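Local coordinates for probable sugar ABC transporter, sugar-binding protein (Streptococcus pneumoniae, PDB 2W7Y), which binds the blood group A-trisaccharide and, as an ABC-transporter solute-binding protein, probably delivers such glycans for uptake, at residues A[161-166]-A[173-178]; A[198-203]-A[251-256]; A[245-250]-A[405-410]; A[264-269]-A[275-280]. All coordinates share one frame; numbering follows the deposited sequence.

Contact 1 (A[161-166]-A[173-178]); sequences LWYNKD and AKTPDQ
P176 packs over one face of the Y163 ring. P176 CD sits 3.5 Å from the centroid of the Y163 ring and only 5° off the ring normal, a clear CH-pi contact. P176 CG reaches 3.6 Å from Y163 CD1, so the CG-CD edge of the proline spans the ring from its centre toward its CB side. The first torsion of Y163 (chi1 80°) puts CG between the backbone N and the carbonyl carbon, and this carries the ring toward the loop.

Apolar contacts flank the CH-pi contact. L161 CD2 touches P176 CG at 4.0 Å. L161 and Y163 alternate along strand 157-164 and face the loop together, while W162 between them points the other way. T175 CG2 approaches Y163 CE2 obliquely at 3.7 Å. F168, on the helix that joins the two segments, meets the Y163 ring edge-to-face.

Polar bonds brace each segment, and none of them joins the two. T175 N donates to Q178 OE1 at 3.0 Å, from above the carbonyl plane. Q178 N donates back to T175 O at 2.7 Å, closing the turn from T175 to Q178. On the other segment, N164 is the N-cap of helix 165-171. N164 OD1 accepts a weak bond from D166 N and a further one from I167 N.

The loop after helix 165-171 thus folds back on the strand before that helix. The two pieces meet through carbon and ring surface alone. Between these two segments the fit is therefore probably one of shape and CH-pi contact.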
loop_
_atom_site.group_PDB
_atom_site.type_symbol
_atom_site.label_atom_id
_atom_site.label_comp_id
_atom_site.label_asym_id
_atom_site.label_seq_id
_atom_site.Cartn_x
_atom_site.Cartn_y
_atom_site.Cartn_z
ATOM N N LEU A 161 -1.578 -5.012 10.122
ATOM C CA LEU A 161 -1.409 -6.393 9.686
ATOM C C LEU A 161 -2.608 -7.252 10.111
ATOM O O LEU A 161 -3.524 -6.756 10.779
ATOM C CB LEU A 161 -0.042 -6.955 10.148
ATOM C CG LEU A 161 0.324 -7.646 11.480
ATOM C CD1 LEU A 161 1.756 -7.285 11.881
ATOM C CD2 LEU A 161 -0.604 -7.361 12.632
ATOM N N TRP A 162 -2.610 -8.519 9.702
ATOM C CA TRP A 162 -3.673 -9.448 10.080
ATOM C C TRP A 162 -3.091 -10.706 10.705
ATOM O O TRP A 162 -2.011 -11.150 10.323
ATOM C CB TRP A 162 -4.547 -9.802 8.875
ATOM C CG TRP A 162 -5.195 -8.603 8.237
ATOM C CD1 TRP A 162 -4.673 -7.819 7.246
ATOM C CD2 TRP A 162 -6.482 -8.055 8.547
ATOM N NE1 TRP A 162 -5.556 -6.820 6.918
ATOM C CE2 TRP A 162 -6.672 -6.936 7.703
ATOM C CE3 TRP A 162 -7.497 -8.401 9.453
ATOM C CZ2 TRP A 162 -7.837 -6.157 7.740
ATOM C CZ3 TRP A 162 -8.649 -7.626 9.493
ATOM C CH2 TRP A 162 -8.812 -6.519 8.638
ATOM N N TYR A 163 -3.806 -11.273 11.672
ATOM C CA TYR A 163 -3.344 -12.483 12.346
ATOM C C TYR A 163 -4.489 -13.439 12.664
ATOM O O TYR A 163 -5.637 -13.014 12.839
ATOM C CB TYR A 163 -2.545 -12.135 13.608
ATOM C CG TYR A 163 -3.382 -11.785 14.820
ATOM C CD1 TYR A 163 -3.978 -10.530 14.942
ATOM C CD2 TYR A 163 -3.564 -12.707 15.855
ATOM C CE1 TYR A 163 -4.742 -10.201 16.056
ATOM C CE2 TYR A 163 -4.327 -12.390 16.975
ATOM C CZ TYR A 163 -4.915 -11.137 17.066
ATOM O OH TYR A 163 -5.666 -10.818 18.168
ATOM N N ASN A 164 -4.166 -14.730 12.717
ATOM C CA ASN A 164 -5.126 -15.764 13.083
ATOM C C ASN A 164 -5.135 -15.972 14.595
ATOM O O ASN A 164 -4.167 -16.484 15.165
ATOM C CB ASN A 164 -4.811 -17.074 12.351
ATOM C CG ASN A 164 -5.926 -18.105 12.471
ATOM O OD1 ASN A 164 -6.415 -18.394 13.562
ATOM N ND2 ASN A 164 -6.324 -18.674 11.341
ATOM N N LYS A 165 -6.238 -15.576 15.230
ATOM C CA LYS A 165 -6.399 -15.667 16.688
ATOM C C LYS A 165 -6.299 -17.100 17.220
ATOM O O LYS A 165 -5.765 -17.323 18.311
ATOM C CB LYS A 165 -7.724 -15.038 17.131
ATOM C CG LYS A 165 -7.874 -13.555 16.789
ATOM C CD LYS A 165 -9.218 -12.999 17.260
ATOM C CE LYS A 165 -10.361 -13.465 16.368
ATOM N NZ LYS A 165 -11.694 -13.110 16.923
ATOM N N ASP A 166 -6.808 -18.059 16.447
ATOM C CA ASP A 166 -6.830 -19.471 16.853
ATOM C C ASP A 166 -5.446 -20.116 16.834
ATOM O O ASP A 166 -5.085 -20.836 17.764
ATOM C CB ASP A 166 -7.798 -20.285 15.985
ATOM C CG ASP A 166 -9.242 -19.830 16.127
ATOM O OD1 ASP A 166 -9.560 -19.091 17.085
ATOM O OD2 ASP A 166 -10.070 -20.221 15.272
ATOM N N ALA A 173 1.247 -18.100 21.709
ATOM C CA ALA A 173 2.045 -16.988 21.199
ATOM C C ALA A 173 1.426 -15.632 21.537
ATOM O O ALA A 173 0.200 -15.469 21.488
ATOM C CB ALA A 173 2.250 -17.129 19.693
ATOM N N LYS A 174 2.285 -14.673 21.886
ATOM C CA LYS A 174 1.872 -13.288 22.118
ATOM C C LYS A 174 1.191 -12.733 20.872
ATOM O O LYS A 174 1.712 -12.855 19.764
ATOM C CB LYS A 174 3.079 -12.411 22.463
ATOM C CG LYS A 174 3.627 -12.563 23.882
ATOM C CD LYS A 174 4.838 -11.649 24.062
ATOM C CE LYS A 174 5.494 -11.812 25.420
ATOM N NZ LYS A 174 4.800 -11.006 26.450
ATOM N N THR A 175 0.019 -12.138 21.057
ATOM C CA THR A 175 -0.714 -11.530 19.951
ATOM C C THR A 175 -0.090 -10.161 19.626
ATOM O O THR A 175 0.637 -9.615 20.457
ATOM C CB THR A 175 -2.228 -11.432 20.261
ATOM O OG1 THR A 175 -2.428 -10.764 21.511
ATOM C CG2 THR A 175 -2.840 -12.820 20.343
ATOM N N PRO A 176 -0.330 -9.625 18.407
ATOM C CA PRO A 176 0.237 -8.337 17.985
ATOM C C PRO A 176 0.166 -7.181 18.995
ATOM O O PRO A 176 1.090 -6.369 19.054
ATOM C CB PRO A 176 -0.561 -8.016 16.726
ATOM C CG PRO A 176 -0.805 -9.348 16.136
ATOM C CD PRO A 176 -1.121 -10.229 17.316
ATOM N N ASP A 177 -0.903 -7.115 19.783
ATOM C CA ASP A 177 -1.045 -6.082 20.816
ATOM C C ASP A 177 -0.072 -6.277 21.988
ATOM O O ASP A 177 0.115 -5.369 22.804
ATOM C CB ASP A 177 -2.491 -6.016 21.323
ATOM C CG ASP A 177 -2.967 -7.340 21.908
ATOM O OD1 ASP A 177 -3.381 -7.366 23.087
ATOM O OD2 ASP A 177 -2.917 -8.358 21.187
ATOM N N GLN A 178 0.545 -7.457 22.064
ATOM C CA GLN A 178 1.520 -7.763 23.116
ATOM C C GLN A 178 2.964 -7.614 22.631
ATOM O O GLN A 178 3.900 -7.768 23.416
ATOM C CB GLN A 178 1.305 -9.179 23.680
ATOM C CG GLN A 178 -0.088 -9.450 24.251
ATOM C CD GLN A 178 -0.279 -10.899 24.678
ATOM O OE1 GLN A 178 -0.842 -11.713 23.937
ATOM N NE2 GLN A 178 0.202 -11.230 25.875
#

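Contact 2 (A[198-203]-A[251-256]); sequences VYAFGA and QANGSK
The N253 side-chain amide stacks on one face of the F201 ring, with the two planes 5° apart. N253 OD1 stands 3.6 Å above the plane of the F201 ring, over its centre. The F201 ring also meets F278 edge-to-face. The edge of the Y199 ring has F201 C and G202 N in its plane.

The contact joins strand 199-201 to the C-terminal end of helix 237-252. There G254 leaves helical geometry with positive phi. N253 pairs with the backbone of F201 much as a neighbouring strand would, using both ends of its amide. N253 ND2 donates to F201 O at 2.7 Å, with an N-H...O angle of 160° and the acceptor close to the amide plane. F201 N returns a weak bond to N253 OD1 at 3.3 Å. The first torsion of N253 (chi1 -168°) sets CG opposite the backbone N and sends the amide out to the strand.

N253 OD1 also accepts from R193 NH2 on helix 182-193. These bonds and the ring face fix the rotation of a buried amide. The positive charge of R193 would probably polarise its carbonyl further. A200 CB lies against the same oxygen, at 3.3 Å from N253 OD1, and A203 CB packs more loosely near N253 ND2 at 4.1 Å.

One water extends the pairing to the backbone of N253. It accepts from A200 N at 2.8 Å and donates to N253 O at 3.0 Å.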
loop_
_atom_site.group_PDB
_atom_site.type_symbol
_atom_site.label_atom_id
_atom_site.label_comp_id
_atom_site.label_asym_id
_atom_site.label_seq_id
_atom_site.Cartn_x
_atom_site.Cartn_y
_atom_site.Cartn_z
ATOM N N VAL A 198 1.112 -25.239 9.570
ATOM C CA VAL A 198 1.129 -23.795 9.335
ATOM C C VAL A 198 2.543 -23.224 9.225
ATOM O O VAL A 198 3.470 -23.681 9.905
ATOM C CB VAL A 198 0.327 -22.999 10.418
ATOM C CG1 VAL A 198 -1.113 -23.495 10.510
ATOM C CG2 VAL A 198 1.010 -23.058 11.782
ATOM N N TYR A 199 2.702 -22.235 8.351
ATOM C CA TYR A 199 3.901 -21.409 8.341
ATOM C C TYR A 199 3.581 -20.058 8.973
ATOM O O TYR A 199 2.411 -19.686 9.095
ATOM C CB TYR A 199 4.491 -21.272 6.928
ATOM C CG TYR A 199 3.606 -20.604 5.893
ATOM C CD1 TYR A 199 2.644 -21.334 5.186
ATOM C CD2 TYR A 199 3.760 -19.251 5.590
ATOM C CE1 TYR A 199 1.839 -20.725 4.222
ATOM C CE2 TYR A 199 2.961 -18.632 4.625
ATOM C CZ TYR A 199 2.005 -19.375 3.948
ATOM O OH TYR A 199 1.217 -18.761 2.999
ATOM N N ALA A 200 4.616 -19.339 9.394
ATOM C CA ALA A 200 4.442 -18.103 10.148
ATOM C C ALA A 200 3.783 -16.999 9.310
ATOM O O ALA A 200 2.656 -16.577 9.598
ATOM C CB ALA A 200 5.772 -17.643 10.714
ATOM N N PHE A 201 4.480 -16.556 8.268
ATOM C CA PHE A 201 3.976 -15.526 7.363
ATOM C C PHE A 201 4.510 -15.708 5.946
ATOM O O PHE A 201 5.520 -16.386 5.730
ATOM C CB PHE A 201 4.314 -14.117 7.887
ATOM C CG PHE A 201 5.781 -13.897 8.178
ATOM C CD1 PHE A 201 6.291 -14.110 9.459
ATOM C CD2 PHE A 201 6.648 -13.457 7.177
ATOM C CE1 PHE A 201 7.647 -13.907 9.738
ATOM C CE2 PHE A 201 8.004 -13.250 7.443
ATOM C CZ PHE A 201 8.506 -13.476 8.728
ATOM N N GLY A 202 3.821 -15.106 4.981
ATOM C CA GLY A 202 4.335 -15.015 3.618
ATOM C C GLY A 202 5.393 -13.932 3.506
ATOM O O GLY A 202 5.220 -12.831 4.028
ATOM N N ALA A 203 6.493 -14.252 2.831
ATOM C CA ALA A 203 7.570 -13.292 2.590
ATOM C C ALA A 203 7.687 -12.961 1.103
ATOM O O ALA A 203 7.188 -13.695 0.255
ATOM C CB ALA A 203 8.890 -13.818 3.137
ATOM N N GLN A 251 14.758 -15.521 6.862
ATOM C CA GLN A 251 15.518 -16.759 6.696
ATOM C C GLN A 251 14.987 -17.853 7.628
ATOM O O GLN A 251 14.855 -19.010 7.226
ATOM C CB GLN A 251 17.009 -16.510 6.934
ATOM C CG GLN A 251 17.926 -17.546 6.293
ATOM C CD GLN A 251 19.386 -17.156 6.371
ATOM O OE1 GLN A 251 19.945 -17.019 7.457
ATOM N NE2 GLN A 251 20.014 -16.979 5.217
ATOM N N ALA A 252 14.668 -17.466 8.862
ATOM C CA ALA A 252 14.048 -18.356 9.842
ATOM C C ALA A 252 12.639 -18.769 9.415
ATOM O O ALA A 252 12.168 -19.852 9.767
ATOM C CB ALA A 252 14.010 -17.689 11.213
ATOM N N ASN A 253 11.981 -17.897 8.653
ATOM C CA ASN A 253 10.638 -18.146 8.129
ATOM C C ASN A 253 10.603 -19.258 7.072
ATOM O O ASN A 253 9.551 -19.851 6.823
ATOM C CB ASN A 253 10.046 -16.846 7.569
ATOM C CG ASN A 253 8.561 -16.949 7.274
ATOM O OD1 ASN A 253 7.754 -17.229 8.160
ATOM N ND2 ASN A 253 8.191 -16.712 6.022
ATOM N N GLY A 254 11.755 -19.535 6.462
ATOM C CA GLY A 254 11.883 -20.594 5.468
ATOM C C GLY A 254 11.904 -20.081 4.041
ATOM O O GLY A 254 11.089 -19.231 3.665
ATOM N N SER A 255 12.835 -20.614 3.246
ATOM C CA SER A 255 12.977 -20.273 1.825
ATOM C C SER A 255 11.750 -20.671 1.004
ATOM O O SER A 255 11.459 -20.072 -0.035
ATOM C CB SER A 255 14.231 -20.931 1.243
ATOM O OG SER A 255 14.206 -22.339 1.421
ATOM N N LYS A 256 11.040 -21.686 1.492
ATOM C CA LYS A 256 9.812 -22.188 0.884
ATOM C C LYS A 256 8.692 -21.146 0.920
ATOM O O LYS A 256 7.779 -21.178 0.098
ATOM C CB LYS A 256 9.371 -23.444 1.639
ATOM C CG LYS A 256 8.386 -24.353 0.913
ATOM C CD LYS A 256 7.639 -25.243 1.906
ATOM C CE LYS A 256 8.579 -26.209 2.620
ATOM N NZ LYS A 256 8.134 -26.482 4.018
HETATM O O HOH W 1 7.261 -20.125 8.725
#

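Contact 3 (A[245-250]-A[405-410]); sequences MVMKEI and TESAAE
S407 OG is wedged between M247 and I250 of the facing helix. It lies 3.3 Å from M247 CG and 3.6 Å from I250 CG2. Its hydrogen bond goes to L404 O, three residues back. The buried hydroxyl is thus satisfied locally while carbon covers it from across the interface.

This is packing of a helix side against the chain around the C-terminal end of another helix. Helix 237-252 meets the end region of helix 394-406, which includes a type I beta turn from E406 to A409. The residues nearest across it are M247 with S407 and I250 with A408.

M247, a selenomethionine, runs alongside S407. M247 CG lies 3.6 Å from S407 CB, and the SE of M247 passes the same S407 CB at 4.1 Å. The chain is extended beyond CG (chi2 178°), which carries its end on to helix 414-427, among V414, K417, V418 and T421. M247 thus touches both helix 394-406 and helix 414-427.

I250 uses its CG2 branch for the contact, and its longer branch leads away. A weak bond from A409 N to E406 O closes the beta turn. Just before it, A408 N donates to T405 O at 3.2 Å. Just past the segment, Q251 NE2 donates to A409 O. I250 CG2 and A408 CB meet methyl to methyl at 3.6 Å.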
loop_
_atom_site.group_PDB
_atom_site.type_symbol
_atom_site.label_atom_id
_atom_site.label_comp_id
_atom_site.label_asym_id
_atom_site.label_seq_id
_atom_site.Cartn_x
_atom_site.Cartn_y
_atom_site.Cartn_z
HETATM N N MSE A 245 17.788 -7.485 10.978
HETATM C CA MSE A 245 16.699 -8.037 11.788
HETATM C C MSE A 245 15.658 -8.773 10.949
HETATM O O MSE A 245 15.240 -9.878 11.297
HETATM C CB MSE A 245 15.997 -6.917 12.557
HETATM C CG MSE A 245 16.636 -6.532 13.871
HETATM SE SE MSE A 245 16.188 -4.684 14.298
HETATM C CE MSE A 245 15.988 -4.813 16.238
ATOM N N VAL A 246 15.248 -8.141 9.849
ATOM C CA VAL A 246 14.184 -8.652 8.978
ATOM C C VAL A 246 14.662 -9.851 8.148
ATOM O O VAL A 246 13.952 -10.851 8.041
ATOM C CB VAL A 246 13.598 -7.523 8.075
ATOM C CG1 VAL A 246 12.530 -8.056 7.132
ATOM C CG2 VAL A 246 13.020 -6.409 8.933
HETATM N N MSE A 247 15.869 -9.745 7.590
HETATM C CA MSE A 247 16.501 -10.831 6.836
HETATM C C MSE A 247 16.716 -12.103 7.656
HETATM O O MSE A 247 16.562 -13.203 7.138
HETATM C CB MSE A 247 17.835 -10.372 6.246
HETATM C CG MSE A 247 17.696 -9.453 5.052
HETATM SE SE MSE A 247 19.422 -8.845 4.396
HETATM C CE MSE A 247 18.832 -8.052 2.721
ATOM N N LYS A 248 17.084 -11.942 8.925
ATOM C CA LYS A 248 17.227 -13.065 9.854
ATOM C C LYS A 248 15.888 -13.755 10.097
ATOM O O LYS A 248 15.817 -14.987 10.170
ATOM C CB LYS A 248 17.810 -12.590 11.189
ATOM C CG LYS A 248 19.320 -12.408 11.194
ATOM C CD LYS A 248 19.782 -11.666 12.439
ATOM C CE LYS A 248 19.546 -12.473 13.714
ATOM N NZ LYS A 248 19.809 -11.668 14.944
ATOM N N GLU A 249 14.834 -12.949 10.222
ATOM C CA GLU A 249 13.481 -13.457 10.434
ATOM C C GLU A 249 12.906 -14.103 9.172
ATOM O O GLU A 249 12.217 -15.121 9.249
ATOM C CB GLU A 249 12.562 -12.346 10.957
ATOM C CG GLU A 249 11.171 -12.808 11.391
ATOM C CD GLU A 249 11.185 -13.991 12.355
ATOM O OE1 GLU A 249 10.198 -14.749 12.351
ATOM O OE2 GLU A 249 12.163 -14.171 13.111
ATOM N N ILE A 250 13.206 -13.513 8.020
ATOM C CA ILE A 250 12.803 -14.057 6.722
ATOM C C ILE A 250 13.502 -15.398 6.430
ATOM O O ILE A 250 12.903 -16.304 5.835
ATOM C CB ILE A 250 13.056 -13.020 5.588
ATOM C CG1 ILE A 250 11.821 -12.141 5.336
ATOM C CG2 ILE A 250 13.403 -13.703 4.279
ATOM C CD1 ILE A 250 11.193 -11.477 6.561
ATOM N N THR A 405 13.742 -10.939 -0.344
ATOM C CA THR A 405 13.324 -12.220 -0.920
ATOM C C THR A 405 14.513 -13.175 -1.087
ATOM O O THR A 405 14.441 -14.344 -0.698
ATOM C CB THR A 405 12.600 -12.014 -2.284
ATOM O OG1 THR A 405 11.538 -11.069 -2.122
ATOM C CG2 THR A 405 12.024 -13.322 -2.814
ATOM N N GLU A 406 15.603 -12.660 -1.653
ATOM C CA GLU A 406 16.841 -13.414 -1.834
ATOM C C GLU A 406 17.443 -13.925 -0.522
ATOM O O GLU A 406 18.086 -14.980 -0.499
ATOM C CB GLU A 406 17.868 -12.561 -2.581
ATOM C CG GLU A 406 17.566 -12.373 -4.067
ATOM C CD GLU A 406 18.204 -11.118 -4.663
ATOM O OE1 GLU A 406 19.074 -10.499 -4.011
ATOM O OE2 GLU A 406 17.828 -10.749 -5.795
ATOM N N SER A 407 17.232 -13.179 0.561
ATOM C CA SER A 407 17.801 -13.513 1.874
ATOM C C SER A 407 17.141 -14.722 2.553
ATOM O O SER A 407 17.669 -15.249 3.534
ATOM C CB SER A 407 17.774 -12.289 2.801
ATOM O OG SER A 407 16.465 -11.999 3.258
ATOM N N ALA A 408 15.996 -15.154 2.025
ATOM C CA ALA A 408 15.283 -16.326 2.532
ATOM C C ALA A 408 16.026 -17.620 2.240
ATOM O O ALA A 408 15.840 -18.614 2.948
ATOM C CB ALA A 408 13.887 -16.389 1.954
ATOM N N ALA A 409 16.850 -17.604 1.190
ATOM C CA ALA A 409 17.687 -18.753 0.831
ATOM C C ALA A 409 18.557 -19.174 2.014
ATOM O O ALA A 409 19.178 -18.334 2.675
ATOM C CB ALA A 409 18.538 -18.442 -0.393
ATOM N N GLU A 410 18.577 -20.479 2.271
ATOM C CA GLU A 410 19.185 -21.051 3.475
ATOM C C GLU A 410 20.716 -20.925 3.502
ATOM O O GLU A 410 21.334 -21.048 4.560
ATOM C CB GLU A 410 18.759 -22.519 3.608
ATOM C CG GLU A 410 18.485 -22.992 5.034
ATOM C CD GLU A 410 17.952 -24.427 5.092
ATOM O OE1 GLU A 410 17.887 -25.097 4.033
ATOM O OE2 GLU A 410 17.596 -24.892 6.201
#

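Contact 4 (A[264-269]-A[275-280]); sequences AYSKDF and AVFFNG. With A2G (2-acetamido-2-deoxy-alpha-D-galactopyranose), chain C.
The contact leads into the glycan pocket: F277 packs on F269 of helix 262-270, and two residues later N279 reaches the bound sugar. N279 ND2 donates to O6 of A2G at 2.9 Å, with an N-H...O angle of 163°. The same O6 gives a weak bond to N279 OD1. G280 N also donates weakly to N279 OD1, at 2.9 Å, which helps fix the rotation of the amide. E205, R209 and W282 bind A2G as well.

Between F277 and N279 the chain makes an inverse gamma turn centred on F278. It carries the chain out of strand 276-277, which pairs antiparallel with strand 157-164 in a mixed sheet. Helix 262-270 lies just before this strand and covers it with F269, whose ring also touches W162.

F277 CB sits over one face of the F269 ring, 3.6 Å from its centroid and 12° off the normal, a CH-pi contact. The two rings are inclined by 30° and slid apart, with centroids 5.5 Å from each other, so they barely overlap. A275 O approaches the F269 ring at its edge, 3.4 Å from F269 CE1.

The far end of the F277 ring meets backbone and CB atoms of the helix. F277 CZ lies 3.7 Å from both S266 CA and S266 CB, and F277 CE1 is 3.9 Å from Y265 CB. The polar ends of these two helix residues turn to other partners, Y265 OH to A203 O and S266 OG to Q270 OE1.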
loop_
_atom_site.group_PDB
_atom_site.type_symbol
_atom_site.label_atom_id
_atom_site.label_comp_id
_atom_site.label_asym_id
_atom_site.label_seq_id
_atom_site.Cartn_x
_atom_site.Cartn_y
_atom_site.Cartn_z
ATOM N N ALA A 264 -0.971 -13.596 -3.414
ATOM C CA ALA A 264 -0.889 -15.057 -3.433
ATOM C C ALA A 264 -0.770 -15.671 -2.033
ATOM O O ALA A 264 -0.811 -16.895 -1.884
ATOM C CB ALA A 264 0.248 -15.515 -4.331
ATOM N N TYR A 265 -0.622 -14.817 -1.021
ATOM C CA TYR A 265 -0.591 -15.246 0.379
ATOM C C TYR A 265 -1.938 -15.074 1.082
ATOM O O TYR A 265 -2.144 -15.605 2.178
ATOM C CB TYR A 265 0.501 -14.500 1.154
ATOM C CG TYR A 265 1.906 -14.884 0.750
ATOM C CD1 TYR A 265 2.333 -16.214 0.804
ATOM C CD2 TYR A 265 2.811 -13.921 0.320
ATOM C CE1 TYR A 265 3.619 -16.570 0.430
ATOM C CE2 TYR A 265 4.098 -14.266 -0.057
ATOM C CZ TYR A 265 4.496 -15.589 0.005
ATOM O OH TYR A 265 5.772 -15.926 -0.365
ATOM N N SER A 266 -2.842 -14.329 0.448
ATOM C CA SER A 266 -4.164 -14.047 0.998
ATOM C C SER A 266 -5.003 -15.311 1.164
ATOM O O SER A 266 -5.619 -15.515 2.210
ATOM C CB SER A 266 -4.905 -13.039 0.116
ATOM O OG SER A 266 -6.166 -12.707 0.672
ATOM N N LYS A 267 -5.008 -16.149 0.128
ATOM C CA LYS A 267 -5.768 -17.397 0.109
ATOM C C LYS A 267 -5.367 -18.316 1.266
ATOM O O LYS A 267 -6.230 -18.785 2.009
ATOM C CB LYS A 267 -5.581 -18.100 -1.239
ATOM C CG LYS A 267 -6.624 -19.151 -1.566
ATOM C CD LYS A 267 -6.619 -19.461 -3.065
ATOM C CE LYS A 267 -7.403 -20.719 -3.392
ATOM N NZ LYS A 267 -6.632 -21.960 -3.075
ATOM N N ASP A 268 -4.058 -18.540 1.417
ATOM C CA ASP A 268 -3.502 -19.381 2.485
ATOM C C ASP A 268 -3.959 -18.922 3.856
ATOM O O ASP A 268 -4.325 -19.740 4.699
ATOM C CB ASP A 268 -1.971 -19.367 2.444
ATOM C CG ASP A 268 -1.395 -20.364 1.457
ATOM O OD1 ASP A 268 -2.164 -21.147 0.855
ATOM O OD2 ASP A 268 -0.157 -20.365 1.294
ATOM N N PHE A 269 -3.937 -17.605 4.058
ATOM C CA PHE A 269 -4.316 -16.991 5.321
ATOM C C PHE A 269 -5.805 -17.162 5.616
ATOM O O PHE A 269 -6.179 -17.478 6.746
ATOM C CB PHE A 269 -3.919 -15.512 5.331
ATOM C CG PHE A 269 -4.117 -14.844 6.657
ATOM C CD1 PHE A 269 -3.354 -15.216 7.763
ATOM C CD2 PHE A 269 -5.058 -13.838 6.803
ATOM C CE1 PHE A 269 -3.539 -14.597 8.991
ATOM C CE2 PHE A 269 -5.245 -13.215 8.026
ATOM C CZ PHE A 269 -4.487 -13.599 9.122
ATOM N N ALA A 275 -0.140 -17.813 9.917
ATOM C CA ALA A 275 -0.501 -17.173 11.185
ATOM C C ALA A 275 -0.687 -15.665 11.059
ATOM O O ALA A 275 -1.578 -15.096 11.681
ATOM C CB ALA A 275 0.534 -17.492 12.256
ATOM N N VAL A 276 0.161 -15.031 10.258
ATOM C CA VAL A 276 0.101 -13.585 10.058
ATOM C C VAL A 276 0.165 -13.199 8.571
ATOM O O VAL A 276 0.758 -13.904 7.751
ATOM C CB VAL A 276 1.152 -12.828 10.944
ATOM C CG1 VAL A 276 2.482 -13.510 10.898
ATOM C CG2 VAL A 276 1.278 -11.352 10.548
ATOM N N PHE A 277 -0.482 -12.082 8.244
ATOM C CA PHE A 277 -0.620 -11.608 6.874
ATOM C C PHE A 277 -0.399 -10.107 6.848
ATOM O O PHE A 277 -1.203 -9.346 7.380
ATOM C CB PHE A 277 -2.017 -11.965 6.347
ATOM C CG PHE A 277 -2.263 -11.585 4.911
ATOM C CD1 PHE A 277 -1.330 -11.876 3.919
ATOM C CD2 PHE A 277 -3.454 -10.972 4.546
ATOM C CE1 PHE A 277 -1.572 -11.535 2.591
ATOM C CE2 PHE A 277 -3.709 -10.631 3.222
ATOM C CZ PHE A 277 -2.764 -10.911 2.241
ATOM N N PHE A 278 0.706 -9.689 6.243
ATOM C CA PHE A 278 1.039 -8.273 6.155
ATOM C C PHE A 278 0.353 -7.628 4.950
ATOM O O PHE A 278 0.894 -7.617 3.841
ATOM C CB PHE A 278 2.564 -8.065 6.108
ATOM C CG PHE A 278 3.316 -8.808 7.184
ATOM C CD1 PHE A 278 3.202 -8.433 8.519
ATOM C CD2 PHE A 278 4.136 -9.882 6.861
ATOM C CE1 PHE A 278 3.888 -9.119 9.520
ATOM C CE2 PHE A 278 4.830 -10.571 7.853
ATOM C CZ PHE A 278 4.702 -10.195 9.188
ATOM N N ASN A 279 -0.858 -7.121 5.179
ATOM C CA ASN A 279 -1.603 -6.381 4.162
ATOM C C ASN A 279 -2.443 -5.272 4.799
ATOM O O ASN A 279 -2.654 -5.269 6.012
ATOM C CB ASN A 279 -2.471 -7.319 3.316
ATOM C CG ASN A 279 -2.793 -6.745 1.940
ATOM O OD1 ASN A 279 -2.218 -5.735 1.527
ATOM N ND2 ASN A 279 -3.717 -7.386 1.228
ATOM N N GLY A 280 -2.903 -4.330 3.975
ATOM C CA GLY A 280 -3.623 -3.154 4.459
ATOM C C GLY A 280 -5.056 -3.394 4.887
ATOM O O GLY A 280 -5.550 -4.519 4.832
HETATM O O5 A2G C . -2.092 -4.229 -1.925
HETATM C C1 A2G C . -1.626 -3.016 -2.574
HETATM C C2 A2G C . -0.230 -3.284 -3.112
HETATM N N2 A2G C . 0.300 -2.118 -3.819
HETATM C C3 A2G C . -0.281 -4.451 -4.109
HETATM O O3 A2G C . 1.006 -4.655 -4.697
HETATM C C4 A2G C . -0.796 -5.718 -3.424
HETATM O O4 A2G C . 0.123 -6.140 -2.408
HETATM C C5 A2G C . -2.164 -5.417 -2.800
HETATM C C6 A2G C . -2.710 -6.612 -2.022
HETATM O O6 A2G C . -3.920 -6.216 -1.373
HETATM C C7 A2G C . 1.481 -1.589 -3.519
HETATM O O7 A2G C . 2.221 -1.991 -2.621
HETATM C C8 A2G C . 1.868 -0.394 -4.385
#

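From the N terminus, contact 1 closes first, a short loop around helix 165-171. Contact 2 then opens on strand 199-201 and closes at the end of helix 237-252. Contact 3 begins on that same helix before contact 2 has closed and ends at 405-410, so the two cross and share helix 237-252. Contact 4 follows contact 2 in series and is nested inside the long loop of contact 3. Contacts 1 and 4 share the mixed sheet, where W162 O bonds F277 N. Contacts 2 and 4 are joined by the bond between Y199 and D268. The sheet, its helices and the C-terminal helices are thus tied together.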